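Local coordinates for uncharacterized protein (Bacteroides uniformis, PDB 4JPQ) that is of unknown function but probably binds carbohydrate through a domain of carbohydrate-binding family 9, at residues Glu21-Leu26 / Glu156-Ile161; Ala75-Asp80 / Trp85-Val90; Tyr102-Cys107 / Glu122-Ala127; Phe183-Asp188 / Thr192-Ser197. One frame throughout, in Å; residues are numbered along the deposited sequence.

Interaction 1 of 4, residues Glu21-Leu26 / Glu156-Ile161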
loop_
_atom_site.group_PDB
_atom_site.type_symbol
_atom_site.label_atom_id
_atom_site.label_comp_id
_atom_site.label_asym_id
_atom_site.label_seq_id
_atom_site.Cartn_x
_atom_site.Cartn_y
_atom_site.Cartn_z
ATOM N N GLU A 21 14.827 1.527 -4.708
ATOM C CA GLU A 21 15.918 1.678 -3.713
ATOM C C GLU A 21 16.260 3.149 -3.443
ATOM O O GLU A 21 16.607 3.513 -2.306
ATOM C CB GLU A 21 17.196 0.915 -4.132
ATOM C CG GLU A 21 18.212 0.695 -2.992
ATOM C CD GLU A 21 19.509 0.022 -3.436
ATOM O OE1 GLU A 21 20.087 0.461 -4.453
ATOM O OE2 GLU A 21 19.977 -0.925 -2.755
ATOM N N ALA A 22 16.130 3.986 -4.473
ATOM C CA ALA A 22 16.405 5.423 -4.394
ATOM C C ALA A 22 15.306 6.286 -3.774
ATOM O O ALA A 22 15.577 7.431 -3.429
ATOM C CB ALA A 22 16.713 5.958 -5.786
ATOM N N VAL A 23 14.097 5.758 -3.608
ATOM C CA VAL A 23 12.968 6.575 -3.123
ATOM C C VAL A 23 13.111 7.170 -1.710
ATOM O O VAL A 23 12.734 8.316 -1.509
ATOM C CB VAL A 23 11.617 5.829 -3.297
ATOM C CG1 VAL A 23 10.446 6.528 -2.620
ATOM C CG2 VAL A 23 11.315 5.654 -4.776
ATOM N N PRO A 24 13.617 6.400 -0.732
ATOM C CA PRO A 24 13.727 6.969 0.627
ATOM C C PRO A 24 14.584 8.225 0.689
ATOM O O PRO A 24 14.231 9.182 1.398
ATOM C CB PRO A 24 14.331 5.819 1.433
ATOM C CG PRO A 24 13.776 4.611 0.759
ATOM C CD PRO A 24 13.840 4.945 -0.711
ATOM N N SER A 25 15.688 8.205 -0.044
ATOM C CA SER A 25 16.574 9.366 -0.163
ATOM C C SER A 25 15.874 10.540 -0.852
ATOM O O SER A 25 15.949 11.671 -0.393
ATOM C CB SER A 25 17.797 8.987 -0.979
ATOM O OG SER A 25 18.567 10.122 -1.284
ATOM N N LEU A 26 15.174 10.249 -1.941
ATOM C CA LEU A 26 14.417 11.266 -2.677
ATOM C C LEU A 26 13.410 11.968 -1.775
ATOM O O LEU A 26 13.320 13.200 -1.777
ATOM C CB LEU A 26 13.677 10.632 -3.858
ATOM C CG LEU A 26 12.921 11.545 -4.810
ATOM C CD1 LEU A 26 13.871 12.525 -5.466
ATOM C CD2 LEU A 26 12.217 10.727 -5.870
ATOM N N GLU A 156 11.405 -1.960 5.863
ATOM C CA GLU A 156 10.869 -0.880 5.055
ATOM C C GLU A 156 10.564 -1.398 3.657
ATOM O O GLU A 156 11.191 -2.350 3.187
ATOM C CB GLU A 156 11.857 0.282 4.961
ATOM C CG GLU A 156 12.365 0.766 6.315
ATOM C CD GLU A 156 13.203 2.039 6.255
ATOM O OE1 GLU A 156 13.293 2.665 5.178
ATOM O OE2 GLU A 156 13.761 2.425 7.309
ATOM N N LEU A 157 9.605 -0.752 3.004
ATOM C CA LEU A 157 9.146 -1.142 1.680
ATOM C C LEU A 157 8.679 0.058 0.878
ATOM O O LEU A 157 8.064 0.959 1.441
ATOM C CB LEU A 157 8.017 -2.169 1.804
ATOM C CG LEU A 157 7.408 -2.726 0.502
ATOM C CD1 LEU A 157 7.073 -4.199 0.650
ATOM C CD2 LEU A 157 6.199 -1.941 -0.004
ATOM N N VAL A 158 8.934 0.006 -0.439
ATOM C CA VAL A 158 8.618 1.065 -1.370
ATOM C C VAL A 158 7.902 0.529 -2.585
ATOM O O VAL A 158 8.231 -0.549 -3.070
ATOM C CB VAL A 158 9.912 1.758 -1.841
ATOM C CG1 VAL A 158 9.702 2.652 -3.066
ATOM C CG2 VAL A 158 10.498 2.560 -0.700
HETATM N N MSE A 159 6.939 1.312 -3.060
HETATM C CA MSE A 159 6.196 1.034 -4.278
HETATM C C MSE A 159 6.202 2.298 -5.095
HETATM O O MSE A 159 5.904 3.379 -4.572
HETATM C CB MSE A 159 4.735 0.654 -3.990
HETATM C CG MSE A 159 4.606 -0.745 -3.409
HETATM SE SE MSE A 159 2.713 -1.268 -3.402
HETATM C CE MSE A 159 2.201 -0.991 -1.513
ATOM N N VAL A 160 6.552 2.174 -6.373
ATOM C CA VAL A 160 6.503 3.278 -7.346
ATOM C C VAL A 160 5.396 2.852 -8.323
ATOM O O VAL A 160 5.595 1.943 -9.128
ATOM C CB VAL A 160 7.844 3.470 -8.061
ATOM C CG1 VAL A 160 7.779 4.632 -9.043
ATOM C CG2 VAL A 160 8.947 3.685 -7.042
ATOM N N ILE A 161 4.224 3.468 -8.201
ATOM C CA ILE A 161 3.036 3.092 -8.979
ATOM C C ILE A 161 2.820 4.065 -10.147
ATOM O O ILE A 161 2.359 5.184 -9.922
ATOM C CB ILE A 161 1.788 3.049 -8.063
ATOM C CG1 ILE A 161 1.982 2.017 -6.944
ATOM C CG2 ILE A 161 0.532 2.710 -8.863
ATOM C CD1 ILE A 161 0.961 2.109 -5.828
#
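Val158 and Val160 of strand 152-162 face helix 23-29 and meet Val23 and Pro24 through methyl and ring carbons, with no hydrogen bond between the two segments. The strand enters at Glu156, which starts out toward the helix. Its OE1 accepts from His65, and that histidine in turn packs against both Pro24 and Val158.

Leu157 turns to the other face of the sheet, where it lies on Cys107. Next comes Val158, the centre of the contact, which splits its two branches between two partners. CG1, anti to the backbone N (chi1 166°), lies 3.7 Å from CB of Val23 and also touches both of that residue's methyl groups. CG2 meets the CG-CD side of the proline ring, 4.1 Å from CD of Pro24. Met159, a selenomethionine, again leaves the helix side and packs on Phe105 and Tyr66. At Val160 the helix side is regained: its CG2, on the branch beside its own backbone N, approaches CG2 of Val23 at 3.8 Å. The Val23 methyl CG2 thus bears on both strand valines, whereas CG1 reaches Val158 alone. Ile161 then points to Phe105 on the reverse side.

The alternation of an extended strand therefore gives Val158 and Val160 to the helix, and Leu157, Met159 and Ile161 to the strand 102-108 behind. A short helix laid by its apolar side across the outer face of one sheet, with the sandwich core beneath, fits the beta-sandwich fold expected of a family 9 carbohydrate-binding module.

Interaction 2 of 4, residues Ala75-Asp80 / Trp85-Val90; sequences AVASGD and WEDACV. With SO4 (sulfate ion), chain D.
Asp87 extends its carboxylate to the backbone of Val76 and Ala77 and makes almost the whole contact. The hydrogen bonds come first. The N-H of Val76 gives to OD1 of Asp87 at 2.8 Å, from well above the carboxylate plane (49° out of it). The next amide, Ala77 N, gives to OD2 of Asp87 at 3.1 Å, on the syn side and much nearer that plane. The two oxygens thus accept from successive amides. With CG beside its own backbone N (chi1 -63°), the group is carried across to the loop.

Two side chains add to this: Arg74 by a salt bridge to OD1 and Asn108 by a hydrogen bond to OD2. The buried carboxylate is so surrounded by donors, an environment that would favour its ionised form.

Carbon contacts are few: Ala75 CA lies 3.5 Å from Asp87 CG.

A sulfate, probably from the crystallisation liquor, sits further along the same loop. It accepts a hydrogen bond at O2 from Ser78 N (3.1 Å), with a weak one from Gly79 N and a further one from Arg83 N.

A buried aspartate whose carboxylate accepts two consecutive loop amides ties the segment after strand 72-75 to the start of strand 89-95, a connection consistent with the beta-sandwich fold expected of this family.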
loop_
_atom_site.group_PDB
_atom_site.type_symbol
_atom_site.label_atom_id
_atom_site.label_comp_id
_atom_site.label_asym_id
_atom_site.label_seq_id
_atom_site.Cartn_x
_atom_site.Cartn_y
_atom_site.Cartn_z
ATOM N N ALA A 75 7.258 -14.520 4.428
ATOM C CA ALA A 75 7.086 -14.247 2.979
ATOM C C ALA A 75 7.125 -15.541 2.175
ATOM O O ALA A 75 8.087 -15.829 1.480
ATOM C CB ALA A 75 8.129 -13.270 2.489
ATOM N N VAL A 76 6.085 -16.347 2.341
ATOM C CA VAL A 76 5.959 -17.636 1.668
ATOM C C VAL A 76 5.550 -17.502 0.191
ATOM O O VAL A 76 5.987 -18.309 -0.634
ATOM C CB VAL A 76 4.988 -18.584 2.448
ATOM C CG1 VAL A 76 4.801 -19.930 1.730
ATOM C CG2 VAL A 76 5.512 -18.804 3.869
ATOM N N ALA A 77 4.730 -16.503 -0.131
ATOM C CA ALA A 77 4.193 -16.335 -1.491
ATOM C C ALA A 77 5.267 -16.455 -2.568
ATOM O O ALA A 77 6.190 -15.666 -2.579
ATOM C CB ALA A 77 3.462 -15.008 -1.607
ATOM N N SER A 78 5.160 -17.462 -3.436
ATOM C CA SER A 78 6.206 -17.729 -4.443
ATOM C C SER A 78 6.219 -16.794 -5.651
ATOM O O SER A 78 7.247 -16.694 -6.323
ATOM C CB SER A 78 6.171 -19.192 -4.907
ATOM O OG SER A 78 4.952 -19.485 -5.550
ATOM N N GLY A 79 5.099 -16.144 -5.951
ATOM C CA GLY A 79 5.034 -15.212 -7.084
ATOM C C GLY A 79 4.089 -14.055 -6.871
ATOM O O GLY A 79 3.393 -13.990 -5.853
ATOM N N ASP A 80 4.097 -13.126 -7.831
ATOM C CA ASP A 80 3.187 -11.984 -7.816
ATOM C C ASP A 80 1.772 -12.522 -7.943
ATOM O O ASP A 80 1.554 -13.620 -8.472
ATOM C CB ASP A 80 3.486 -10.971 -8.933
ATOM C CG ASP A 80 4.785 -10.199 -8.722
ATOM O OD1 ASP A 80 5.423 -10.277 -7.641
ATOM O OD2 ASP A 80 5.171 -9.498 -9.673
ATOM N N TRP A 85 -1.364 -11.335 1.590
ATOM C CA TRP A 85 -2.050 -10.911 2.829
ATOM C C TRP A 85 -1.768 -11.852 4.025
ATOM O O TRP A 85 -1.938 -11.448 5.187
ATOM C CB TRP A 85 -3.570 -10.753 2.603
ATOM C CG TRP A 85 -4.224 -12.029 2.204
ATOM C CD1 TRP A 85 -4.706 -12.980 3.034
ATOM C CD2 TRP A 85 -4.404 -12.522 0.877
ATOM N NE1 TRP A 85 -5.179 -14.054 2.316
ATOM C CE2 TRP A 85 -5.018 -13.793 0.983
ATOM C CE3 TRP A 85 -4.099 -12.020 -0.400
ATOM C CZ2 TRP A 85 -5.350 -14.569 -0.141
ATOM C CZ3 TRP A 85 -4.429 -12.785 -1.522
ATOM C CH2 TRP A 85 -5.051 -14.049 -1.384
ATOM N N GLU A 86 -1.385 -13.099 3.731
ATOM C CA GLU A 86 -1.014 -14.085 4.769
ATOM C C GLU A 86 0.369 -13.852 5.343
ATOM O O GLU A 86 0.624 -14.185 6.508
ATOM C CB GLU A 86 -1.075 -15.493 4.212
ATOM C CG GLU A 86 -2.456 -15.892 3.727
ATOM C CD GLU A 86 -2.501 -17.287 3.187
ATOM O OE1 GLU A 86 -1.440 -17.842 2.815
ATOM O OE2 GLU A 86 -3.614 -17.820 3.136
ATOM N N ASP A 87 1.255 -13.325 4.499
ATOM C CA ASP A 87 2.622 -12.952 4.854
ATOM C C ASP A 87 2.563 -11.566 5.527
ATOM O O ASP A 87 1.494 -10.954 5.577
ATOM C CB ASP A 87 3.484 -12.879 3.574
ATOM C CG ASP A 87 3.599 -14.209 2.861
ATOM O OD1 ASP A 87 3.759 -15.244 3.540
ATOM O OD2 ASP A 87 3.593 -14.238 1.609
ATOM N N ALA A 88 3.694 -11.100 6.077
ATOM C CA ALA A 88 3.793 -9.735 6.649
ATOM C C ALA A 88 3.617 -8.830 5.448
ATOM O O ALA A 88 4.441 -8.854 4.526
ATOM C CB ALA A 88 5.137 -9.489 7.315
ATOM N N CYS A 89 2.542 -8.051 5.460
ATOM C CA CYS A 89 2.107 -7.322 4.286
ATOM C C CYS A 89 1.613 -5.919 4.556
ATOM O O CYS A 89 0.878 -5.706 5.516
ATOM C CB CYS A 89 0.970 -8.158 3.693
ATOM S SG CYS A 89 0.155 -7.556 2.213
ATOM N N VAL A 90 1.999 -4.991 3.669
ATOM C CA VAL A 90 1.517 -3.601 3.669
ATOM C C VAL A 90 0.690 -3.436 2.395
ATOM O O VAL A 90 0.989 -4.070 1.362
ATOM C CB VAL A 90 2.614 -2.537 3.736
ATOM C CG1 VAL A 90 3.303 -2.602 5.092
ATOM C CG2 VAL A 90 3.616 -2.643 2.587
HETATM S S SO4 D . 1.581 -18.250 -3.564
HETATM O O1 SO4 D . 0.419 -18.991 -4.118
HETATM O O2 SO4 D . 2.575 -19.190 -2.969
HETATM O O3 SO4 D . 2.238 -17.426 -4.631
HETATM O O4 SO4 D . 1.058 -17.401 -2.471
#

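Interaction 3 of 4, residues Tyr102-Cys107 / Glu122-Ala127. With SO4 (sulfate ion), chain G.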
loop_
_atom_site.group_PDB
_atom_site.type_symbol
_atom_site.label_atom_id
_atom_site.label_comp_id
_atom_site.label_asym_id
_atom_site.label_seq_id
_atom_site.Cartn_x
_atom_site.Cartn_y
_atom_site.Cartn_z
ATOM N N TYR A 102 -12.129 0.606 -7.950
ATOM C CA TYR A 102 -10.949 0.864 -7.098
ATOM C C TYR A 102 -9.911 -0.221 -7.345
ATOM O O TYR A 102 -10.215 -1.257 -7.967
ATOM C CB TYR A 102 -11.304 0.923 -5.595
ATOM C CG TYR A 102 -11.637 -0.408 -4.982
ATOM C CD1 TYR A 102 -12.913 -0.978 -5.127
ATOM C CD2 TYR A 102 -10.671 -1.127 -4.271
ATOM C CE1 TYR A 102 -13.215 -2.227 -4.576
ATOM C CE2 TYR A 102 -10.957 -2.381 -3.729
ATOM C CZ TYR A 102 -12.222 -2.922 -3.873
ATOM O OH TYR A 102 -12.485 -4.143 -3.326
ATOM N N TYR A 103 -8.713 0.038 -6.825
ATOM C CA TYR A 103 -7.574 -0.853 -6.936
ATOM C C TYR A 103 -7.000 -1.157 -5.563
ATOM O O TYR A 103 -7.100 -0.335 -4.659
ATOM C CB TYR A 103 -6.481 -0.180 -7.747
ATOM C CG TYR A 103 -6.860 0.121 -9.168
ATOM C CD1 TYR A 103 -7.514 1.310 -9.506
ATOM C CD2 TYR A 103 -6.542 -0.773 -10.196
ATOM C CE1 TYR A 103 -7.841 1.598 -10.831
ATOM C CE2 TYR A 103 -6.862 -0.496 -11.520
ATOM C CZ TYR A 103 -7.510 0.688 -11.836
ATOM O OH TYR A 103 -7.832 0.974 -13.140
ATOM N N ASN A 104 -6.410 -2.337 -5.419
ATOM C CA ASN A 104 -5.716 -2.722 -4.186
ATOM C C ASN A 104 -4.324 -3.238 -4.547
ATOM O O ASN A 104 -4.192 -4.160 -5.356
ATOM C CB ASN A 104 -6.490 -3.751 -3.345
ATOM C CG ASN A 104 -6.857 -4.998 -4.116
ATOM O OD1 ASN A 104 -7.444 -4.900 -5.171
ATOM N ND2 ASN A 104 -6.503 -6.171 -3.599
ATOM N N PHE A 105 -3.306 -2.599 -3.971
ATOM C CA PHE A 105 -1.912 -2.950 -4.163
ATOM C C PHE A 105 -1.465 -3.534 -2.837
ATOM O O PHE A 105 -1.326 -2.793 -1.870
ATOM C CB PHE A 105 -1.081 -1.707 -4.499
ATOM C CG PHE A 105 -1.471 -1.050 -5.785
ATOM C CD1 PHE A 105 -2.525 -0.148 -5.820
ATOM C CD2 PHE A 105 -0.767 -1.303 -6.954
ATOM C CE1 PHE A 105 -2.877 0.476 -7.003
ATOM C CE2 PHE A 105 -1.122 -0.682 -8.144
ATOM C CZ PHE A 105 -2.174 0.206 -8.169
ATOM N N GLU A 106 -1.278 -4.852 -2.791
ATOM C CA GLU A 106 -0.859 -5.549 -1.577
ATOM C C GLU A 106 0.519 -6.115 -1.863
ATOM O O GLU A 106 0.704 -6.804 -2.864
ATOM C CB GLU A 106 -1.868 -6.646 -1.232
ATOM C CG GLU A 106 -3.302 -6.129 -1.106
ATOM C CD GLU A 106 -4.321 -7.170 -0.667
ATOM O OE1 GLU A 106 -3.941 -8.225 -0.139
ATOM O OE2 GLU A 106 -5.532 -6.920 -0.839
ATOM N N CYS A 107 1.481 -5.821 -0.991
ATOM C CA CYS A 107 2.875 -6.237 -1.192
ATOM C C CYS A 107 3.466 -6.834 0.085
ATOM O O CYS A 107 3.400 -6.195 1.149
ATOM C CB CYS A 107 3.667 -5.014 -1.627
ATOM S SG CYS A 107 5.213 -5.402 -2.450
ATOM N N GLU A 122 -18.560 -6.791 -8.447
ATOM C CA GLU A 122 -18.114 -7.715 -9.496
ATOM C C GLU A 122 -16.831 -8.420 -9.070
ATOM O O GLU A 122 -16.151 -7.960 -8.137
ATOM C CB GLU A 122 -17.871 -6.940 -10.809
ATOM C CG GLU A 122 -16.727 -5.898 -10.769
ATOM C CD GLU A 122 -16.595 -5.073 -12.041
ATOM O OE1 GLU A 122 -17.318 -5.357 -13.034
ATOM O OE2 GLU A 122 -15.771 -4.121 -12.048
ATOM N N ARG A 123 -16.501 -9.514 -9.768
ATOM C CA ARG A 123 -15.208 -10.200 -9.602
ATOM C C ARG A 123 -14.189 -9.143 -10.020
ATOM O O ARG A 123 -14.303 -8.569 -11.107
ATOM C CB ARG A 123 -15.084 -11.480 -10.470
ATOM C CG ARG A 123 -13.653 -11.930 -10.790
ATOM C CD ARG A 123 -13.564 -13.365 -11.272
ATOM N NE ARG A 123 -13.483 -14.329 -10.158
ATOM C CZ ARG A 123 -12.367 -14.867 -9.627
ATOM N NH1 ARG A 123 -11.142 -14.564 -10.092
ATOM N NH2 ARG A 123 -12.478 -15.746 -8.607
ATOM N N ARG A 124 -13.262 -8.829 -9.122
ATOM C CA ARG A 124 -12.246 -7.820 -9.379
ATOM C C ARG A 124 -11.015 -8.552 -9.898
ATOM O O ARG A 124 -10.278 -9.122 -9.099
ATOM C CB ARG A 124 -11.957 -7.045 -8.102
ATOM C CG ARG A 124 -13.166 -6.252 -7.621
ATOM C CD ARG A 124 -12.892 -5.377 -6.413
ATOM N NE ARG A 124 -11.718 -4.521 -6.597
ATOM C CZ ARG A 124 -10.480 -4.777 -6.160
ATOM N NH1 ARG A 124 -10.172 -5.898 -5.479
ATOM N NH2 ARG A 124 -9.520 -3.887 -6.421
ATOM N N PRO A 125 -10.784 -8.546 -11.239
ATOM C CA PRO A 125 -9.653 -9.322 -11.733
ATOM C C PRO A 125 -8.284 -8.869 -11.249
ATOM O O PRO A 125 -8.079 -7.724 -10.859
ATOM C CB PRO A 125 -9.761 -9.190 -13.260
ATOM C CG PRO A 125 -10.534 -7.960 -13.472
ATOM C CD PRO A 125 -11.541 -7.983 -12.372
ATOM N N THR A 126 -7.378 -9.830 -11.278
ATOM C CA THR A 126 -6.008 -9.656 -10.885
ATOM C C THR A 126 -5.288 -9.005 -12.090
ATOM O O THR A 126 -5.699 -9.187 -13.233
ATOM C CB THR A 126 -5.433 -11.031 -10.443
ATOM O OG1 THR A 126 -4.466 -10.831 -9.426
ATOM C CG2 THR A 126 -4.867 -11.893 -11.622
ATOM N N ALA A 127 -4.231 -8.251 -11.836
ATOM C CA ALA A 127 -3.481 -7.574 -12.909
ATOM C C ALA A 127 -2.595 -8.517 -13.732
ATOM O O ALA A 127 -2.177 -9.577 -13.250
ATOM C CB ALA A 127 -2.633 -6.458 -12.327
HETATM S S SO4 G . -8.712 -13.549 -12.316
HETATM O O1 SO4 G . -10.011 -12.868 -12.063
HETATM O O2 SO4 G . -9.024 -14.931 -12.723
HETATM O O3 SO4 G . -7.935 -12.869 -13.384
HETATM O O4 SO4 G . -7.861 -13.605 -11.104
#
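Arg124 leans its guanidinium flat on the ring of Tyr102, planes 5° apart and centres 3.8 Å apart, in an off-centre cation-pi stack. Its NE lies over the CZ side of that ring, toward the rim. The chain bend at chi3 (51°) brings the group round so that its edge faces strand 102-108. There NH1 and NH2 both give to OD1 of Asn104, at 2.9 and 2.6 Å, from the same face of the amide, whose plane is turned 55° from the guanidinium. NH2 has a second, nearly straight bond to Tyr102 O at 3.1 Å, and NE gives to Gly118 O. Second-shell bonds hold the partners: Asn104 ND2 gives to Glu106 OE2 and to Gln116, while Tyr102 OH pairs with His209.

The flanks of Arg124 are much looser. Arg123, Pro125 and Thr126 lie exposed and make no contact with the strand; they line a sulfate, probably from the crystallisation liquor, whose O1 is 2.8 Å from Arg123 NH1.

The inner arginine is thus met by a ring face and neutral oxygens, with Glu106 OE2 still 6.6 Å from its NH1. Its charge is probably stabilised by dipoles and pi electrons more than by a direct ion pair, while its several directional bonds fix the rotation of the guanidinium.

Interaction 4 of 4, residues Phe183-Asp188 / Thr192-Ser197; sequences FYKCGD and TPHFLS
Lys185 and His194 meet diagonally across the beta hairpin of strands 178-186 and 195-197, and each buries more surface here than any other residue of the two segments. The backbone of Lys185 pairs with Leu196, third in rank, in an antiparallel hydrogen-bonded pair. Lys185 N gives to Leu196 O at 3.1 Å, and Leu196 N returns a bond to Lys185 O. Their CB atoms sit side by side on one face, 4.1 Å apart, while Tyr184 and Ser197 pair on the other.

Bends at chi2 (72°) and chi4 (77°) turn the lysine along the strand toward Cys186, and NZ meets His194 NE2 at 3.2 Å, close to the imidazole plane. NZ also gives to Cys186 O and forms a salt bridge with Glu70. His194 ND1 gives to Thr192 O almost straight, so NE2 is left to accept from the lysine and the ring is held at both nitrogens.

Toward the turn, the ring of Phe195 reaches Asp188; it also lies about 4 Å from a bound 3-cyclohexyl-1-propylsulfonic acid, probably from the crystallisation liquor, which may mark a pocket. Nearby a water accepts from Gly187 N and donates to Asp188 OD1 and to His194 O, 2.9 Å away.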
loop_
_atom_site.group_PDB
_atom_site.type_symbol
_atom_site.label_atom_id
_atom_site.label_comp_id
_atom_site.label_asym_id
_atom_site.label_seq_id
_atom_site.Cartn_x
_atom_site.Cartn_y
_atom_site.Cartn_z
ATOM N N PHE A 183 -4.657 2.923 3.593
ATOM C CA PHE A 183 -3.399 2.186 3.744
ATOM C C PHE A 183 -3.558 1.181 4.867
ATOM O O PHE A 183 -4.171 1.502 5.885
ATOM C CB PHE A 183 -2.249 3.152 4.034
ATOM C CG PHE A 183 -2.196 4.322 3.088
ATOM C CD1 PHE A 183 -2.993 5.444 3.311
ATOM C CD2 PHE A 183 -1.374 4.300 1.955
ATOM C CE1 PHE A 183 -2.970 6.517 2.431
ATOM C CE2 PHE A 183 -1.342 5.380 1.081
ATOM C CZ PHE A 183 -2.146 6.487 1.313
ATOM N N TYR A 184 -3.044 -0.039 4.665
ATOM C CA TYR A 184 -3.189 -1.102 5.657
ATOM C C TYR A 184 -1.930 -1.929 5.912
ATOM O O TYR A 184 -1.039 -2.020 5.065
ATOM C CB TYR A 184 -4.285 -2.100 5.249
ATOM C CG TYR A 184 -5.593 -1.543 4.747
ATOM C CD1 TYR A 184 -6.409 -0.785 5.575
ATOM C CD2 TYR A 184 -6.056 -1.838 3.455
ATOM C CE1 TYR A 184 -7.638 -0.289 5.127
ATOM C CE2 TYR A 184 -7.276 -1.347 2.995
ATOM C CZ TYR A 184 -8.076 -0.590 3.833
ATOM O OH TYR A 184 -9.275 -0.111 3.365
ATOM N N LYS A 185 -1.932 -2.561 7.089
ATOM C CA LYS A 185 -0.923 -3.521 7.539
ATOM C C LYS A 185 -1.655 -4.768 8.048
ATOM O O LYS A 185 -2.685 -4.653 8.731
ATOM C CB LYS A 185 -0.129 -2.951 8.688
ATOM C CG LYS A 185 0.877 -3.895 9.328
ATOM C CD LYS A 185 2.085 -4.168 8.448
ATOM C CE LYS A 185 3.041 -5.189 9.071
ATOM N NZ LYS A 185 2.618 -6.616 8.994
ATOM N N CYS A 186 -1.107 -5.944 7.737
ATOM C CA CYS A 186 -1.683 -7.212 8.181
ATOM C C CYS A 186 -0.704 -8.369 8.019
ATOM O O CYS A 186 0.428 -8.166 7.589
ATOM C CB CYS A 186 -2.979 -7.517 7.395
ATOM S SG CYS A 186 -2.689 -7.855 5.654
ATOM N N GLY A 187 -1.160 -9.571 8.386
ATOM C CA GLY A 187 -0.405 -10.810 8.222
ATOM C C GLY A 187 -1.216 -11.962 8.770
ATOM O O GLY A 187 -1.032 -12.345 9.915
ATOM N N ASP A 188 -2.159 -12.455 7.960
ATOM C CA ASP A 188 -3.119 -13.482 8.382
ATOM C C ASP A 188 -2.482 -14.732 8.983
ATOM O O ASP A 188 -2.996 -15.231 9.973
ATOM C CB ASP A 188 -4.113 -13.866 7.251
ATOM C CG ASP A 188 -5.095 -12.724 6.872
ATOM O OD1 ASP A 188 -4.855 -11.543 7.199
ATOM O OD2 ASP A 188 -6.116 -13.023 6.214
ATOM N N THR A 192 1.019 -13.623 15.421
ATOM C CA THR A 192 0.001 -12.732 15.978
ATOM C C THR A 192 -0.624 -11.961 14.805
ATOM O O THR A 192 -0.117 -10.895 14.416
ATOM C CB THR A 192 0.592 -11.759 17.023
ATOM O OG1 THR A 192 1.465 -12.465 17.900
ATOM C CG2 THR A 192 -0.526 -11.105 17.843
ATOM N N PRO A 193 -1.705 -12.508 14.207
ATOM C CA PRO A 193 -2.336 -11.768 13.109
ATOM C C PRO A 193 -2.916 -10.464 13.634
ATOM O O PRO A 193 -3.268 -10.365 14.814
ATOM C CB PRO A 193 -3.425 -12.720 12.594
ATOM C CG PRO A 193 -3.053 -14.058 13.107
ATOM C CD PRO A 193 -2.321 -13.835 14.393
ATOM N N HIS A 194 -2.993 -9.481 12.754
ATOM C CA HIS A 194 -3.446 -8.147 13.120
ATOM C C HIS A 194 -3.968 -7.411 11.917
ATOM O O HIS A 194 -3.714 -7.809 10.776
ATOM C CB HIS A 194 -2.284 -7.387 13.714
ATOM C CG HIS A 194 -1.096 -7.346 12.820
ATOM N ND1 HIS A 194 -0.162 -8.353 12.780
ATOM C CD2 HIS A 194 -0.714 -6.437 11.901
ATOM C CE1 HIS A 194 0.759 -8.051 11.885
ATOM N NE2 HIS A 194 0.443 -6.897 11.337
ATOM N N PHE A 195 -4.711 -6.344 12.187
ATOM C CA PHE A 195 -5.360 -5.548 11.135
ATOM C C PHE A 195 -5.367 -4.067 11.505
ATOM O O PHE A 195 -6.069 -3.665 12.440
ATOM C CB PHE A 195 -6.780 -6.067 10.926
ATOM C CG PHE A 195 -6.824 -7.484 10.475
ATOM C CD1 PHE A 195 -6.493 -7.808 9.156
ATOM C CD2 PHE A 195 -7.123 -8.505 11.364
ATOM C CE1 PHE A 195 -6.505 -9.132 8.713
ATOM C CE2 PHE A 195 -7.126 -9.833 10.938
ATOM C CZ PHE A 195 -6.821 -10.149 9.606
ATOM N N LEU A 196 -4.563 -3.292 10.776
ATOM C CA LEU A 196 -4.361 -1.855 10.992
ATOM C C LEU A 196 -4.690 -1.050 9.748
ATOM O O LEU A 196 -4.457 -1.513 8.630
ATOM C CB LEU A 196 -2.914 -1.593 11.401
ATOM C CG LEU A 196 -2.580 -1.603 12.894
ATOM C CD1 LEU A 196 -3.208 -2.744 13.672
ATOM C CD2 LEU A 196 -1.069 -1.583 13.085
ATOM N N SER A 197 -5.250 0.142 9.958
ATOM C CA SER A 197 -5.604 1.060 8.861
ATOM C C SER A 197 -5.188 2.493 9.182
ATOM O O SER A 197 -4.921 2.835 10.350
ATOM C CB SER A 197 -7.104 1.037 8.568
ATOM O OG SER A 197 -7.838 1.734 9.575
HETATM O O HOH W 1 -3.721 -10.388 9.441
#

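Interactions 1, 3 and 4 are mostly buried, whereas interaction 2 is partly open and, like the outer flank of interaction 3, carries a sulfate. Chemistry follows place: interaction 1 is wholly apolar, interactions 2 and 3 each turn on one charged side chain reaching backbone or amide partners, and interaction 4 is strand pairing with a lysine-histidine bond. Strands connect them. Strand 89-95, entered through interaction 2, lies between strand 102-108 of interaction 3 and strand 178-186 of interaction 4, with Cys89 O 3.0 Å from Cys186 N. The reverse face of interaction 1's strand packs on the strand of interaction 3.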